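Local coordinates for glycine oxidase (Bacillus cereus ATCC 14579, PDB 7CYX), which probably oxidises glycine with molecular oxygen to glyoxylate, ammonium and hydrogen peroxide, using bound FAD, in thiamine diphosphate biosynthesis, at residues L307-S311 with G332-N336. Sequence-based numbering, arbitrary orientation.
Sequences LRPQS and GHYRN. With FAD (flavin-adenine dinucleotide), chain C.
G332 meets the carbonyl of P309 with its CA, a C-H...O contact of 3.3 Å between G332 CA and P309 O. Its phi is positive, and the space beside its CA is bounded by the carbonyl of the residue before and by CB of S311, which suits a residue without a side chain. The CB of H333 points away from the strand, and its imidazole NE2 is hydrogen-bonded to S344 OG. H333 also begins a type II' beta turn ending at N336, closed by N336 N to H333 O at 3.0 Å.

Y334 is the central residue of the contact. Its N gives a weak, bent hydrogen bond to P309 O (2.9 Å, 129° at the hydrogen), an acceptor that proline retains although it has no N-H of its own, and its own carbonyl O accepts a bond of 2.6 Å from FAD O3'. With CG anti to the backbone N (chi1 -173°), the ring extends over the Q310 side chain. Q310 bends at chi2, bringing NE2 over one ring face, near the rim and 3.3 Å from Y334 CE2; amide and ring planes are 30° apart. The opposite face is covered near its centre by CG of R335, so the flat phenol is sandwiched between an amide and an aliphatic chain. R308 adds CB, 3.9 Å from Y334 CD1.

The same R335 CG also lies 4.0 Å from R308 CD, where the two arginines run side by side. The R308 guanidinium lies with one face toward flavin C8 and is hydrogen-bonded to T266 O and V228 O.

The contact thus joins the end of strand 299-311, an edge strand within this chain of the mixed sheet, next to 225-236, to the loop between strand 327-331 of the Rossmann-type sheet and helix 341-352, with FAD alongside both.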
ATOM      1  N   LEU A 307      15.393  13.960  -6.497  1.00 43.43           N
ATOM      2  CA  LEU A 307      15.848  15.335  -6.770  1.00 44.24           C
ATOM      3  C   LEU A 307      15.077  16.324  -5.886  1.00 48.67           C
ATOM      4  O   LEU A 307      13.987  16.789  -6.266  1.00 48.13           O
ATOM      5  CB  LEU A 307      15.642  15.648  -8.259  1.00 40.65           C
ATOM      6  CG  LEU A 307      16.302  14.654  -9.217  1.00 41.78           C
ATOM      7  CD1 LEU A 307      16.168  15.123 -10.659  1.00 41.34           C
ATOM      8  CD2 LEU A 307      17.767  14.433  -8.869  1.00 38.56           C
ATOM      9  N   ARG A 308      15.661  16.641  -4.717  1.00 45.13           N
ATOM     10  CA  ARG A 308      15.098  17.611  -3.812  1.00 40.21           C
ATOM     11  C   ARG A 308      15.053  18.973  -4.485  1.00 39.97           C
ATOM     12  O   ARG A 308      16.084  19.501  -4.919  1.00 37.18           O
ATOM     13  CB  ARG A 308      15.941  17.786  -2.549  1.00 40.75           C
ATOM     14  CG  ARG A 308      16.269  16.507  -1.796  1.00 41.85           C
ATOM     15  CD  ARG A 308      17.290  16.830  -0.729  1.00 44.80           C
ATOM     16  NE  ARG A 308      17.751  15.675   0.000  1.00 44.05           N
ATOM     17  CZ  ARG A 308      18.816  14.977  -0.331  1.00 44.66           C
ATOM     18  NH1 ARG A 308      19.339  15.135  -1.538  1.00 46.49           N
ATOM     19  NH2 ARG A 308      19.366  14.160   0.556  1.00 41.70           N
ATOM     20  N   PRO A 309      13.873  19.625  -4.501  1.00 41.64           N
ATOM     21  CA  PRO A 309      13.739  20.955  -5.095  1.00 43.65           C
ATOM     22  C   PRO A 309      14.160  22.093  -4.149  1.00 45.12           C
ATOM     23  O   PRO A 309      13.328  22.656  -3.453  1.00 53.82           O
ATOM     24  CB  PRO A 309      12.240  21.023  -5.402  1.00 41.14           C
ATOM     25  CG  PRO A 309      11.613  20.221  -4.303  1.00 43.14           C
ATOM     26  CD  PRO A 309      12.603  19.116  -3.962  1.00 39.49           C
ATOM     27  N   GLN A 310      15.449  22.443  -4.170  1.00 50.68           N
ATOM     28  CA  GLN A 310      15.953  23.602  -3.455  1.00 47.89           C
ATOM     29  C   GLN A 310      15.346  24.875  -4.064  1.00 48.08           C
ATOM     30  O   GLN A 310      15.058  24.955  -5.255  1.00 52.62           O
ATOM     31  CB  GLN A 310      17.479  23.645  -3.463  1.00 50.21           C
ATOM     32  CG  GLN A 310      18.086  24.814  -2.677  1.00 53.44           C
ATOM     33  CD  GLN A 310      17.493  25.004  -1.298  1.00 54.24           C
ATOM     34  OE1 GLN A 310      16.351  25.427  -1.136  1.00 53.72           O
ATOM     35  NE2 GLN A 310      18.286  24.703  -0.287  1.00 54.35           N
ATOM     36  N   SER A 311      15.175  25.848  -3.185  1.00 44.82           N
ATOM     37  CA  SER A 311      14.651  27.181  -3.534  1.00 49.79           C
ATOM     38  C   SER A 311      15.845  28.118  -3.720  1.00 47.01           C
ATOM     39  O   SER A 311      16.816  27.963  -3.009  1.00 51.82           O
ATOM     40  CB  SER A 311      13.785  27.655  -2.414  1.00 45.26           C
ATOM     41  OG  SER A 311      13.256  28.920  -2.695  1.00 41.18           O
ATOM     42  N   GLY A 332       9.704  24.624  -4.099  1.00 50.93           N
ATOM     43  CA  GLY A 332      10.943  24.969  -3.450  1.00 50.31           C
ATOM     44  C   GLY A 332      10.951  24.549  -1.996  1.00 50.57           C
ATOM     45  O   GLY A 332      11.533  25.245  -1.183  1.00 53.86           O
ATOM     46  N   HIS A 333      10.332  23.395  -1.697  1.00 46.30           N
ATOM     47  CA  HIS A 333      10.155  22.906  -0.335  1.00 44.14           C
ATOM     48  C   HIS A 333      11.382  22.116   0.125  1.00 45.41           C
ATOM     49  O   HIS A 333      11.479  21.715   1.297  1.00 45.23           O
ATOM     50  CB  HIS A 333       8.883  22.045  -0.237  1.00 46.89           C
ATOM     51  CG  HIS A 333       7.606  22.804  -0.394  1.00 40.97           C
ATOM     52  ND1 HIS A 333       7.124  23.159  -1.620  1.00 38.60           N
ATOM     53  CD2 HIS A 333       6.718  23.260   0.524  1.00 41.75           C
ATOM     54  CE1 HIS A 333       5.962  23.785  -1.478  1.00 44.47           C
ATOM     55  NE2 HIS A 333       5.693  23.880  -0.160  1.00 42.40           N
ATOM     56  N   TYR A 334      12.282  21.833  -0.822  1.00 46.83           N
ATOM     57  CA  TYR A 334      13.592  21.277  -0.533  1.00 42.32           C
ATOM     58  C   TYR A 334      13.429  19.985   0.264  1.00 41.89           C
ATOM     59  O   TYR A 334      12.970  19.029  -0.284  1.00 52.29           O
ATOM     60  CB  TYR A 334      14.465  22.329   0.149  1.00 42.31           C
ATOM     61  CG  TYR A 334      15.897  21.915   0.336  1.00 42.96           C
ATOM     62  CD1 TYR A 334      16.544  21.144  -0.621  1.00 44.61           C
ATOM     63  CD2 TYR A 334      16.625  22.334   1.435  1.00 41.88           C
ATOM     64  CE1 TYR A 334      17.872  20.779  -0.484  1.00 40.95           C
ATOM     65  CE2 TYR A 334      17.955  21.967   1.593  1.00 42.58           C
ATOM     66  CZ  TYR A 334      18.583  21.198   0.622  1.00 45.56           C
ATOM     67  OH  TYR A 334      19.893  20.829   0.742  1.00 49.24           O
ATOM     68  N   ARG A 335      13.761  19.990   1.556  1.00 39.01           N
ATOM     69  CA  ARG A 335      13.881  18.795   2.332  1.00 42.67           C
ATOM     70  C   ARG A 335      12.604  18.499   3.158  1.00 42.66           C
ATOM     71  O   ARG A 335      12.596  17.562   3.964  1.00 41.23           O
ATOM     72  CB  ARG A 335      15.076  18.939   3.291  1.00 49.62           C
ATOM     73  CG  ARG A 335      16.442  18.717   2.664  1.00 52.25           C
ATOM     74  CD  ARG A 335      17.588  18.796   3.658  1.00 56.70           C
ATOM     75  NE  ARG A 335      17.518  17.791   4.713  1.00 66.50           N
ATOM     76  CZ  ARG A 335      17.091  18.008   5.966  1.00 70.65           C
ATOM     77  NH1 ARG A 335      16.766  19.230   6.363  1.00 71.93           N
ATOM     78  NH2 ARG A 335      16.977  16.991   6.809  1.00 62.14           N
ATOM     79  N   ASN A 336      11.545  19.302   3.024  1.00 40.69           N
ATOM     80  CA  ASN A 336      10.428  19.220   3.962  1.00 46.66           C
ATOM     81  C   ASN A 336       9.080  19.342   3.235  1.00 48.02           C
ATOM     82  O   ASN A 336       8.100  19.759   3.824  1.00 49.98           O
ATOM     83  CB  ASN A 336      10.532  20.310   5.035  1.00 49.20           C
ATOM     84  CG  ASN A 336      11.761  20.174   5.906  1.00 54.00           C
ATOM     85  OD1 ASN A 336      11.808  19.327   6.798  1.00 51.83           O
ATOM     86  ND2 ASN A 336      12.764  21.002   5.649  1.00 57.13           N
TER
HETATM   87  PA  FAD C 401       8.205  16.649  -7.262  1.00 38.69           P
HETATM   88  O1A FAD C 401       7.721  15.467  -6.520  1.00 37.72           O
HETATM   89  O2A FAD C 401       9.533  16.522  -7.952  1.00 42.97           O
HETATM   90  O5B FAD C 401       7.044  17.069  -8.237  1.00 38.33           O
HETATM   91  C5B FAD C 401       7.312  17.905  -9.314  1.00 42.63           C
HETATM   92  C4B FAD C 401       6.556  17.290 -10.460  1.00 42.95           C
HETATM   93  O4B FAD C 401       6.374  18.288 -11.447  1.00 45.62           O
HETATM   94  C3B FAD C 401       7.320  16.164 -11.120  1.00 46.89           C
HETATM   95  O3B FAD C 401       6.475  14.993 -11.077  1.00 45.60           O
HETATM   96  C2B FAD C 401       7.568  16.612 -12.558  1.00 45.88           C
HETATM   97  O2B FAD C 401       7.275  15.563 -13.492  1.00 47.47           O
HETATM   98  C1B FAD C 401       6.535  17.684 -12.735  1.00 46.85           C
HETATM   99  N9A FAD C 401       6.859  18.731 -13.700  1.00 50.27           N
HETATM  100  C8A FAD C 401       7.948  19.524 -13.661  1.00 53.45           C
HETATM  101  N7A FAD C 401       7.927  20.394 -14.688  1.00 54.37           N
HETATM  102  C5A FAD C 401       6.785  20.186 -15.362  1.00 47.91           C
HETATM  103  C6A FAD C 401       6.164  20.784 -16.542  1.00 46.60           C
HETATM  104  N6A FAD C 401       6.825  21.786 -17.161  1.00 43.45           N
HETATM  105  N1A FAD C 401       4.985  20.268 -16.977  1.00 43.45           N
HETATM  106  C2A FAD C 401       4.402  19.250 -16.333  1.00 46.03           C
HETATM  107  N3A FAD C 401       4.920  18.648 -15.237  1.00 44.72           N
HETATM  108  C4A FAD C 401       6.083  19.084 -14.715  1.00 47.78           C
HETATM  109  N1  FAD C 401      10.638  15.484   2.642  1.00 47.62           N
HETATM  110  C2  FAD C 401      10.130  15.323   3.906  1.00 50.23           C
HETATM  111  O2  FAD C 401       9.206  16.112   4.220  1.00 50.48           O
HETATM  112  N3  FAD C 401      10.581  14.374   4.762  1.00 44.83           N
HETATM  113  C4  FAD C 401      11.540  13.506   4.371  1.00 48.53           C
HETATM  114  O4  FAD C 401      11.967  12.577   5.106  1.00 49.30           O
HETATM  115  C4X FAD C 401      12.139  13.657   3.021  1.00 44.04           C
HETATM  116  N5  FAD C 401      13.125  12.860   2.591  1.00 44.38           N
HETATM  117  C5X FAD C 401      13.635  13.001   1.352  1.00 45.99           C
HETATM  118  C6  FAD C 401      14.631  12.138   0.929  1.00 45.49           C
HETATM  119  C7  FAD C 401      15.176  12.274  -0.336  1.00 42.93           C
HETATM  120  C7M FAD C 401      16.281  11.343  -0.800  1.00 45.57           C
HETATM  121  C8  FAD C 401      14.686  13.308  -1.242  1.00 39.81           C
HETATM  122  C8M FAD C 401      15.254  13.466  -2.645  1.00 42.23           C
HETATM  123  C9  FAD C 401      13.704  14.148  -0.825  1.00 43.06           C
HETATM  124  C9A FAD C 401      13.148  14.047   0.430  1.00 42.03           C
HETATM  125  N10 FAD C 401      12.114  14.899   0.841  1.00 44.20           N
HETATM  126  C10 FAD C 401      11.616  14.722   2.152  1.00 45.03           C
HETATM  127  C1' FAD C 401      11.628  16.033   0.043  1.00 43.11           C
HETATM  128  C2' FAD C 401      10.421  15.852  -0.821  1.00 44.31           C
HETATM  129  O2' FAD C 401      10.685  14.759  -1.718  1.00 44.03           O
HETATM  130  C3' FAD C 401      10.224  17.141  -1.600  1.00 45.36           C
HETATM  131  O3' FAD C 401      10.473  18.326  -0.787  1.00 41.84           O
HETATM  132  C4' FAD C 401       8.844  17.060  -2.264  1.00 44.83           C
HETATM  133  O4' FAD C 401       8.687  15.795  -2.930  1.00 44.84           O
HETATM  134  C5' FAD C 401       8.648  18.105  -3.328  1.00 43.18           C
HETATM  135  O5' FAD C 401       7.454  17.777  -4.014  1.00 45.66           O
HETATM  136  P   FAD C 401       7.102  18.527  -5.375  1.00 43.19           P
HETATM  137  O1P FAD C 401       7.390  19.980  -5.259  1.00 46.21           O
HETATM  138  O2P FAD C 401       5.747  18.034  -5.807  1.00 44.16           O
HETATM  139  O3P FAD C 401       8.314  17.940  -6.281  1.00 43.56           O